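Local atomic coordinates of apical membrane antigen 1 (Babesia divergens, PDB entry 4APM), a protein that probably takes part in host-cell invasion at the moving junction, where apicomplexan relatives of this surface antigen bind the rhoptry neck protein RON2. Residues Leu80-Thr85 with Cys159-Thr164; Arg45-Lys50 with Leu202-Ser207; Gly55-Leu60 with Gly197-Leu202. One frame throughout, in Å; residues are numbered along the deposited sequence.

Contact 1. Residues Leu80-Thr85 with Cys159-Thr164; sequences LAFPDT and CHILFT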
loop_
_atom_site.group_PDB
_atom_site.type_symbol
_atom_site.label_atom_id
_atom_site.label_comp_id
_atom_site.label_asym_id
_atom_site.label_seq_id
_atom_site.Cartn_x
_atom_site.Cartn_y
_atom_site.Cartn_z
ATOM N N LEU A 80 6.457 -14.397 16.230
ATOM C CA LEU A 80 5.693 -13.340 16.876
ATOM C C LEU A 80 4.256 -13.799 17.124
ATOM O O LEU A 80 3.457 -13.073 17.749
ATOM C CB LEU A 80 5.653 -12.126 15.952
ATOM C CG LEU A 80 6.568 -10.925 16.173
ATOM C CD1 LEU A 80 7.853 -11.310 16.870
ATOM C CD2 LEU A 80 6.816 -10.182 14.871
ATOM N N ALA A 81 3.914 -14.963 16.571
ATOM C CA ALA A 81 2.547 -15.475 16.588
ATOM C C ALA A 81 2.106 -15.895 17.979
ATOM O O ALA A 81 2.928 -16.341 18.801
ATOM C CB ALA A 81 2.413 -16.648 15.627
ATOM N N PHE A 82 0.803 -15.779 18.237
ATOM C CA PHE A 82 0.217 -16.293 19.473
ATOM C C PHE A 82 0.771 -17.651 19.905
ATOM O O PHE A 82 0.833 -18.584 19.091
ATOM C CB PHE A 82 -1.298 -16.357 19.359
ATOM C CG PHE A 82 -2.005 -15.358 20.222
ATOM C CD1 PHE A 82 -1.718 -14.002 20.112
ATOM C CD2 PHE A 82 -2.937 -15.768 21.165
ATOM C CE1 PHE A 82 -2.348 -13.077 20.927
ATOM C CE2 PHE A 82 -3.574 -14.847 21.973
ATOM C CZ PHE A 82 -3.283 -13.498 21.850
ATOM N N PRO A 83 1.122 -17.790 21.207
ATOM C CA PRO A 83 1.451 -19.129 21.724
ATOM C C PRO A 83 0.267 -20.099 21.628
ATOM O O PRO A 83 -0.863 -19.690 21.296
ATOM C CB PRO A 83 1.829 -18.874 23.187
ATOM C CG PRO A 83 1.154 -17.601 23.549
ATOM C CD PRO A 83 1.007 -16.789 22.284
ATOM N N ASP A 84 0.539 -21.383 21.846
ATOM C CA ASP A 84 -0.512 -22.399 21.795
ATOM C C ASP A 84 -1.220 -22.565 23.134
ATOM O O ASP A 84 -2.137 -23.361 23.240
ATOM C CB ASP A 84 0.036 -23.742 21.316
ATOM C CG ASP A 84 1.261 -24.187 22.091
ATOM O OD1 ASP A 84 1.874 -23.352 22.797
ATOM O OD2 ASP A 84 1.642 -25.368 21.960
ATOM N N THR A 85 -0.818 -21.791 24.141
ATOM C CA THR A 85 -1.479 -21.829 25.453
ATOM C C THR A 85 -2.028 -20.473 25.916
ATOM O O THR A 85 -2.473 -19.657 25.107
ATOM C CB THR A 85 -0.533 -22.360 26.532
ATOM O OG1 THR A 85 0.614 -21.512 26.601
ATOM C CG2 THR A 85 -0.097 -23.776 26.203
ATOM N N CYS A 159 -5.449 -17.561 9.421
ATOM C CA CYS A 159 -5.497 -16.315 10.137
ATOM C C CYS A 159 -4.594 -16.417 11.371
ATOM O O CYS A 159 -4.846 -17.226 12.249
ATOM C CB CYS A 159 -6.957 -16.026 10.553
ATOM S SG CYS A 159 -7.213 -14.536 11.561
ATOM N N HIS A 160 -3.556 -15.586 11.430
ATOM C CA HIS A 160 -2.645 -15.563 12.566
ATOM C C HIS A 160 -2.850 -14.353 13.443
ATOM O O HIS A 160 -2.879 -13.207 12.975
ATOM C CB HIS A 160 -1.196 -15.594 12.091
ATOM C CG HIS A 160 -0.867 -16.768 11.214
ATOM N ND1 HIS A 160 -0.241 -17.867 11.680
ATOM C CD2 HIS A 160 -1.126 -17.000 9.868
ATOM C CE1 HIS A 160 -0.096 -18.752 10.676
ATOM N NE2 HIS A 160 -0.639 -18.216 9.567
ATOM N N ILE A 161 -2.935 -14.582 14.739
ATOM C CA ILE A 161 -2.924 -13.479 15.666
ATOM C C ILE A 161 -1.520 -13.353 16.229
ATOM O O ILE A 161 -0.900 -14.351 16.615
ATOM C CB ILE A 161 -3.976 -13.671 16.786
ATOM C CG1 ILE A 161 -5.331 -14.068 16.175
ATOM C CG2 ILE A 161 -4.090 -12.423 17.653
ATOM C CD1 ILE A 161 -5.941 -13.057 15.221
ATOM N N LEU A 162 -1.004 -12.132 16.212
ATOM C CA LEU A 162 0.312 -11.853 16.724
ATOM C C LEU A 162 0.188 -11.586 18.204
ATOM O O LEU A 162 -0.849 -11.098 18.658
ATOM C CB LEU A 162 0.936 -10.662 15.981
ATOM C CG LEU A 162 1.127 -10.953 14.488
ATOM C CD1 LEU A 162 1.999 -9.933 13.775
ATOM C CD2 LEU A 162 1.713 -12.335 14.310
ATOM N N PHE A 163 1.210 -11.979 18.961
ATOM C CA PHE A 163 1.232 -11.800 20.414
ATOM C C PHE A 163 1.784 -10.438 20.820
ATOM O O PHE A 163 1.765 -10.097 21.988
ATOM C CB PHE A 163 2.074 -12.901 21.075
ATOM C CG PHE A 163 1.783 -13.101 22.544
ATOM C CD1 PHE A 163 0.495 -13.428 22.983
ATOM C CD2 PHE A 163 2.806 -13.015 23.490
ATOM C CE1 PHE A 163 0.226 -13.620 24.335
ATOM C CE2 PHE A 163 2.547 -13.235 24.842
ATOM C CZ PHE A 163 1.257 -13.529 25.263
ATOM N N THR A 164 2.354 -9.697 19.869
ATOM C CA THR A 164 2.930 -8.376 20.172
ATOM C C THR A 164 2.699 -7.419 19.018
ATOM O O THR A 164 2.732 -7.841 17.863
ATOM C CB THR A 164 4.455 -8.451 20.440
ATOM O OG1 THR A 164 4.992 -7.122 20.508
ATOM C CG2 THR A 164 5.160 -9.192 19.348
#
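Ala81 faces Leu162 in a single antiparallel beta bridge, their CA atoms 4.3 Å apart, although the touching parts of the two chains run 115° from each other. They form a non-hydrogen-bonded pair flanked by two nearly straight bonds: Phe163 N donates a hydrogen bond to Leu80 O (2.8 Å), and Phe82 N to Ile161 O (2.8 Å). Beyond the bridge the chains diverge, and side chains take over. The two phenylalanine rings meet edge to face, planes at 81°, with the edge of Phe163 directed at the face of Phe82 so that its CD1 stands 3.5 Å from Phe82 CE1. With chi1 at -160° the Phe163 ring extends away from its backbone N, which carries it over to this neighbour and brings its face against Pro83, whose CD lies 3.5 Å from Phe163 CD1 as a CH-pi contact. The Phe82 ring is gripped from two more directions: Leu162 O lies near its plane, at the edge, 3.4 Å from CD1, while Ile161 CG2 touches CD1 and CE1. At the other end, Leu80 CG meets Thr164 CG2 at 3.9 Å, and the hydroxyl of that threonine is bonded to Met166 N. Tyr148 adds a second edge-to-face partner for Phe82, and Arg69 bonds to the Phe82 carbonyl. An isolated bridge of this kind joins the irregular loop to the chain just past strand 158-161, a member of the five-stranded antiparallel sheet in this PAN-clan ectodomain, with aromatic packing continuing where the backbone pairing stops.

Contact 2. Residues Arg45-Lys50 with Leu202-Ser207; sequences RMPTGK and LYYGSS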
loop_
_atom_site.group_PDB
_atom_site.type_symbol
_atom_site.label_atom_id
_atom_site.label_comp_id
_atom_site.label_asym_id
_atom_site.label_seq_id
_atom_site.Cartn_x
_atom_site.Cartn_y
_atom_site.Cartn_z
ATOM N N ARG A 45 0.624 0.833 23.263
ATOM C CA ARG A 45 0.369 1.204 21.881
ATOM C C ARG A 45 -0.032 -0.025 21.055
ATOM O O ARG A 45 0.397 -1.151 21.328
ATOM C CB ARG A 45 1.596 1.867 21.274
ATOM C CG ARG A 45 1.959 3.197 21.898
ATOM C CD ARG A 45 3.131 3.809 21.164
ATOM N NE ARG A 45 2.683 4.601 20.021
ATOM C CZ ARG A 45 3.484 5.050 19.063
ATOM N NH1 ARG A 45 4.783 4.771 19.098
ATOM N NH2 ARG A 45 2.978 5.755 18.051
ATOM N N MET A 46 -0.835 0.212 20.035
ATOM C CA MET A 46 -1.294 -0.838 19.163
ATOM C C MET A 46 -1.559 -0.279 17.750
ATOM O O MET A 46 -1.772 0.921 17.593
ATOM C CB MET A 46 -2.571 -1.448 19.728
ATOM C CG MET A 46 -3.732 -0.492 19.666
ATOM S SD MET A 46 -5.083 -1.218 20.572
ATOM C CE MET A 46 -6.441 -0.392 19.796
ATOM N N PRO A 47 -1.563 -1.168 16.725
ATOM C CA PRO A 47 -1.972 -0.810 15.362
ATOM C C PRO A 47 -3.453 -0.485 15.310
ATOM O O PRO A 47 -4.252 -1.111 16.015
ATOM C CB PRO A 47 -1.698 -2.096 14.552
ATOM C CG PRO A 47 -0.899 -3.007 15.462
ATOM C CD PRO A 47 -1.258 -2.606 16.855
ATOM N N THR A 48 -3.827 0.447 14.436
ATOM C CA THR A 48 -5.214 0.848 14.313
ATOM C C THR A 48 -5.538 1.195 12.866
ATOM O O THR A 48 -6.608 1.693 12.583
ATOM C CB THR A 48 -5.521 2.103 15.188
ATOM O OG1 THR A 48 -4.639 3.154 14.813
ATOM C CG2 THR A 48 -5.304 1.812 16.650
ATOM N N GLY A 49 -4.599 0.964 11.960
ATOM C CA GLY A 49 -4.813 1.278 10.550
ATOM C C GLY A 49 -5.978 0.525 9.922
ATOM O O GLY A 49 -6.225 -0.643 10.260
ATOM N N LYS A 50 -6.671 1.198 8.999
ATOM C CA LYS A 50 -7.935 0.738 8.439
ATOM C C LYS A 50 -7.801 -0.105 7.135
ATOM O O LYS A 50 -8.748 -0.811 6.735
ATOM C CB LYS A 50 -8.875 1.926 8.234
ATOM C CG LYS A 50 -9.443 2.508 9.538
ATOM C CD LYS A 50 -10.350 3.710 9.298
ATOM C CE LYS A 50 -9.636 4.776 8.457
ATOM N NZ LYS A 50 -10.223 6.155 8.533
ATOM N N LEU A 202 0.416 -12.332 2.009
ATOM C CA LEU A 202 0.209 -12.043 3.424
ATOM C C LEU A 202 -0.366 -10.639 3.613
ATOM O O LEU A 202 0.016 -9.686 2.907
ATOM C CB LEU A 202 1.527 -12.184 4.194
ATOM C CG LEU A 202 1.895 -13.520 4.859
ATOM C CD1 LEU A 202 1.501 -14.755 4.047
ATOM C CD2 LEU A 202 3.366 -13.582 5.247
ATOM N N TYR A 203 -1.295 -10.514 4.569
ATOM C CA TYR A 203 -1.904 -9.233 4.911
ATOM C C TYR A 203 -1.692 -8.967 6.391
ATOM O O TYR A 203 -2.253 -9.671 7.226
ATOM C CB TYR A 203 -3.404 -9.286 4.667
ATOM C CG TYR A 203 -3.802 -9.489 3.240
ATOM C CD1 TYR A 203 -3.671 -10.734 2.624
ATOM C CD2 TYR A 203 -4.339 -8.434 2.510
ATOM C CE1 TYR A 203 -4.027 -10.907 1.324
ATOM C CE2 TYR A 203 -4.738 -8.605 1.217
ATOM C CZ TYR A 203 -4.581 -9.852 0.632
ATOM O OH TYR A 203 -4.956 -10.001 -0.672
ATOM N N TYR A 204 -0.887 -7.962 6.710
ATOM C CA TYR A 204 -0.731 -7.490 8.095
ATOM C C TYR A 204 -1.765 -6.400 8.358
ATOM O O TYR A 204 -1.913 -5.463 7.575
ATOM C CB TYR A 204 0.675 -6.914 8.290
ATOM C CG TYR A 204 1.041 -6.559 9.724
ATOM C CD1 TYR A 204 0.622 -5.357 10.300
ATOM C CD2 TYR A 204 1.839 -7.407 10.484
ATOM C CE1 TYR A 204 0.982 -5.026 11.607
ATOM C CE2 TYR A 204 2.184 -7.101 11.799
ATOM C CZ TYR A 204 1.749 -5.912 12.353
ATOM O OH TYR A 204 2.089 -5.594 13.625
ATOM N N GLY A 205 -2.462 -6.481 9.477
ATOM C CA GLY A 205 -3.399 -5.420 9.778
ATOM C C GLY A 205 -3.788 -5.377 11.223
ATOM O O GLY A 205 -3.318 -6.182 12.040
ATOM N N SER A 206 -4.707 -4.467 11.520
ATOM C CA SER A 206 -5.185 -4.274 12.845
ATOM C C SER A 206 -6.642 -4.677 12.851
ATOM O O SER A 206 -7.252 -4.805 11.806
ATOM C CB SER A 206 -5.056 -2.789 13.215
ATOM O OG SER A 206 -6.238 -2.102 12.865
ATOM N N SER A 207 -7.236 -4.740 14.030
ATOM C CA SER A 207 -8.633 -5.149 14.152
ATOM C C SER A 207 -9.604 -4.087 13.628
ATOM O O SER A 207 -10.799 -4.311 13.586
ATOM C CB SER A 207 -8.941 -5.464 15.594
ATOM O OG SER A 207 -8.930 -4.268 16.358
HETATM O O HOH W 1 -4.403 -2.287 9.237
#
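Ser206 has the largest share of the buried surface, meeting Pro47 with its CB and Gly49 with its hydroxyl. The serine opens an ST turn, its OG also receiving a bond from Arg208 N, and it lies just past strand 202-205 of the five-stranded antiparallel sheet. Opposite runs the loop that follows the hairpin of strands 35-39 and 42-46. The contact therefore illustrates how a sheet strand and a separate hairpin can be joined through the loops that leave them, without strand pairing between the two segments. Pro47 directs its CB toward the serine, and the two CB atoms stand 3.7 Å apart; Ser206 CB also lies 3.4 Å from Pro47 O, so the methylene is held against both the ring and the carbonyl. Tyr204 makes a lighter contact: its OH comes 4.4 Å from Pro47 CG, while the face of the same tyrosine ring takes part in a cation-pi pair with Lys56. The loop itself is held in shape by Asp32, whose two carboxylate oxygens accept the backbone N-H groups of Thr48 and Gly49. Asp32 thereby probably helps to set the orientation of the Gly49 carbonyl. Ser206 chi1 of 90° brings OG round to donate to Gly49 O at 3.0 Å, the donor tilted 28° from the carbonyl plane. Gly49 O is also gripped by a water: the water donates to it at 2.7 Å and, in turn, accepts from Ser206 N at 3.2 Å, so that the hydroxyl of Ser206 reaches Gly49 O directly and its N-H reaches it through the water.

Contact 3. Residues Gly55-Leu60 with Gly197-Leu202; sequences GKVINL and GIDAHL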
loop_
_atom_site.group_PDB
_atom_site.type_symbol
_atom_site.label_atom_id
_atom_site.label_comp_id
_atom_site.label_asym_id
_atom_site.label_seq_id
_atom_site.Cartn_x
_atom_site.Cartn_y
_atom_site.Cartn_z
ATOM N N GLY A 55 1.948 -8.065 1.786
ATOM C CA GLY A 55 3.376 -8.292 1.710
ATOM C C GLY A 55 4.179 -7.792 2.897
ATOM O O GLY A 55 5.409 -7.895 2.890
ATOM N N LYS A 56 3.524 -7.248 3.918
ATOM C CA LYS A 56 4.275 -6.827 5.096
ATOM C C LYS A 56 4.631 -8.026 5.934
ATOM O O LYS A 56 3.738 -8.732 6.422
ATOM C CB LYS A 56 3.498 -5.812 5.947
ATOM C CG LYS A 56 4.155 -5.486 7.289
ATOM C CD LYS A 56 3.542 -4.240 7.905
ATOM C CE LYS A 56 3.917 -4.078 9.371
ATOM N NZ LYS A 56 3.489 -2.716 9.839
ATOM N N VAL A 57 5.933 -8.272 6.073
ATOM C CA VAL A 57 6.440 -9.242 7.011
ATOM C C VAL A 57 7.357 -8.536 7.995
ATOM O O VAL A 57 7.853 -7.431 7.733
ATOM C CB VAL A 57 7.221 -10.404 6.327
ATOM C CG1 VAL A 57 6.363 -11.143 5.316
ATOM C CG2 VAL A 57 8.534 -9.931 5.707
ATOM N N ILE A 58 7.599 -9.179 9.129
ATOM C CA ILE A 58 8.583 -8.677 10.058
ATOM C C ILE A 58 9.774 -9.611 10.043
ATOM O O ILE A 58 9.623 -10.803 10.316
ATOM C CB ILE A 58 8.004 -8.568 11.489
ATOM C CG1 ILE A 58 6.625 -7.857 11.474
ATOM C CG2 ILE A 58 8.999 -7.868 12.405
ATOM C CD1 ILE A 58 6.642 -6.408 10.987
ATOM N N ASN A 59 10.940 -9.084 9.662
ATOM C CA ASN A 59 12.210 -9.835 9.717
ATOM C C ASN A 59 12.752 -9.928 11.160
ATOM O O ASN A 59 12.887 -8.916 11.858
ATOM C CB ASN A 59 13.275 -9.172 8.833
ATOM C CG ASN A 59 12.961 -9.264 7.357
ATOM O OD1 ASN A 59 12.255 -10.182 6.910
ATOM N ND2 ASN A 59 13.490 -8.311 6.576
ATOM N N LEU A 60 13.073 -11.136 11.601
ATOM C CA LEU A 60 13.476 -11.339 12.991
ATOM C C LEU A 60 14.984 -11.598 13.142
ATOM O O LEU A 60 15.608 -12.207 12.276
ATOM C CB LEU A 60 12.650 -12.453 13.634
ATOM C CG LEU A 60 11.137 -12.195 13.632
ATOM C CD1 LEU A 60 10.410 -13.323 14.367
ATOM C CD2 LEU A 60 10.822 -10.839 14.270
ATOM N N GLY A 197 7.838 -9.423 -1.917
ATOM C CA GLY A 197 7.164 -9.903 -3.104
ATOM C C GLY A 197 6.638 -11.319 -2.958
ATOM O O GLY A 197 5.492 -11.586 -3.303
ATOM N N ILE A 198 7.452 -12.240 -2.447
ATOM C CA ILE A 198 7.016 -13.625 -2.415
ATOM C C ILE A 198 6.022 -13.863 -1.304
ATOM O O ILE A 198 5.329 -14.879 -1.301
ATOM C CB ILE A 198 8.174 -14.600 -2.207
ATOM C CG1 ILE A 198 8.815 -14.380 -0.833
ATOM C CG2 ILE A 198 9.163 -14.507 -3.365
ATOM C CD1 ILE A 198 10.035 -15.231 -0.623
ATOM N N ASP A 199 5.984 -12.959 -0.325
ATOM C CA ASP A 199 4.930 -13.013 0.671
ATOM C C ASP A 199 3.807 -12.044 0.347
ATOM O O ASP A 199 3.132 -11.522 1.244
ATOM C CB ASP A 199 5.498 -12.844 2.077
ATOM C CG ASP A 199 6.008 -14.169 2.648
ATOM O OD1 ASP A 199 5.423 -15.229 2.316
ATOM O OD2 ASP A 199 6.985 -14.169 3.427
ATOM N N ALA A 200 3.624 -11.768 -0.939
ATOM C CA ALA A 200 2.676 -10.739 -1.339
ATOM C C ALA A 200 1.269 -11.128 -0.874
ATOM O O ALA A 200 0.364 -10.321 -0.872
ATOM C CB ALA A 200 2.696 -10.555 -2.835
ATOM N N HIS A 201 1.116 -12.377 -0.469
ATOM C CA HIS A 201 -0.199 -12.967 -0.238
ATOM C C HIS A 201 -0.521 -12.873 1.237
ATOM O O HIS A 201 -1.585 -13.290 1.673
ATOM C CB HIS A 201 -0.210 -14.451 -0.705
ATOM C CG HIS A 201 0.890 -15.309 -0.066
ATOM N ND1 HIS A 201 2.184 -15.245 -0.453
ATOM C CD2 HIS A 201 0.841 -16.245 0.978
ATOM C CE1 HIS A 201 2.928 -16.092 0.306
ATOM N NE2 HIS A 201 2.110 -16.698 1.180
ATOM N N LEU A 202 0.416 -12.332 2.009
ATOM C CA LEU A 202 0.209 -12.043 3.424
ATOM C C LEU A 202 -0.366 -10.639 3.613
ATOM O O LEU A 202 0.016 -9.686 2.907
ATOM C CB LEU A 202 1.527 -12.184 4.194
ATOM C CG LEU A 202 1.895 -13.520 4.859
ATOM C CD1 LEU A 202 1.501 -14.755 4.047
ATOM C CD2 LEU A 202 3.366 -13.582 5.247
#
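Gly55 has a left-handed backbone, phi 75° and psi 3°, that favours glycine; in this position its N-H meets Leu202 O and its CA meets Asp199 O. Two residues on, Val57 sets CG1 anti to its own carbonyl carbon (chi1 -58°), and this one methyl is the branch that reaches across. The N-H of Gly55 bonds to Leu202 O at 2.8 Å, somewhat bent and tilted from the carbonyl plane. Gly55 CA makes a CA-H...O contact of 3.3 Å with Asp199 O, and the same oxygen accepts from Leu202 N within its own segment, so one carbonyl serves both the turn and its neighbour. The principle at work is that a glycine can let a strand change sheets. Strand 53-54 pairs with strand 202-205 at the edge of the five-stranded sheet, strand 56-60 pairs with strand 191-195 in a separate two-stranded antiparallel sheet, and Gly55 sits at the switch. Its counterpart, the connection between strands 191-195 and 202-205, is bent by two overlapping type I turns, from Gly197 to Ala200 and from Asp199 to Leu202. Against this double turn Val57 CG1 touches two side chains. It meets the Asp199 carboxylate at OD2, 3.6 Å away, the two side chains crossing at about a right angle, and it packs on Leu202 CD2 at 3.9 Å. Lys56, between the glycine and the valine, points the other way, and its NZ is bonded to Gln167 OE1 and to the carbonyls of Ile29 and Tyr30.

Followed from the N terminus, the chain passes 45-50 and then 55-60 before entering the long loop that holds 80-85. The return legs come in reverse order: 159-164 closes contact 1, 197-202 closes contact 3 and 202-207 closes contact 2. The loops are thus concentric, contact 1 innermost and contact 2 outermost, and none cross. Contacts 2 and 3 share Leu202. Side-chain packing links all three: contacts 1 and 2 through Leu162 and Tyr204, 1 and 3 through Leu80 and Ile58, and 2 and 3 again through Tyr204 and Lys56. Together they tie the five-stranded sheet to the 35-46 hairpin, the 56-60/191-195 pair and the long loop.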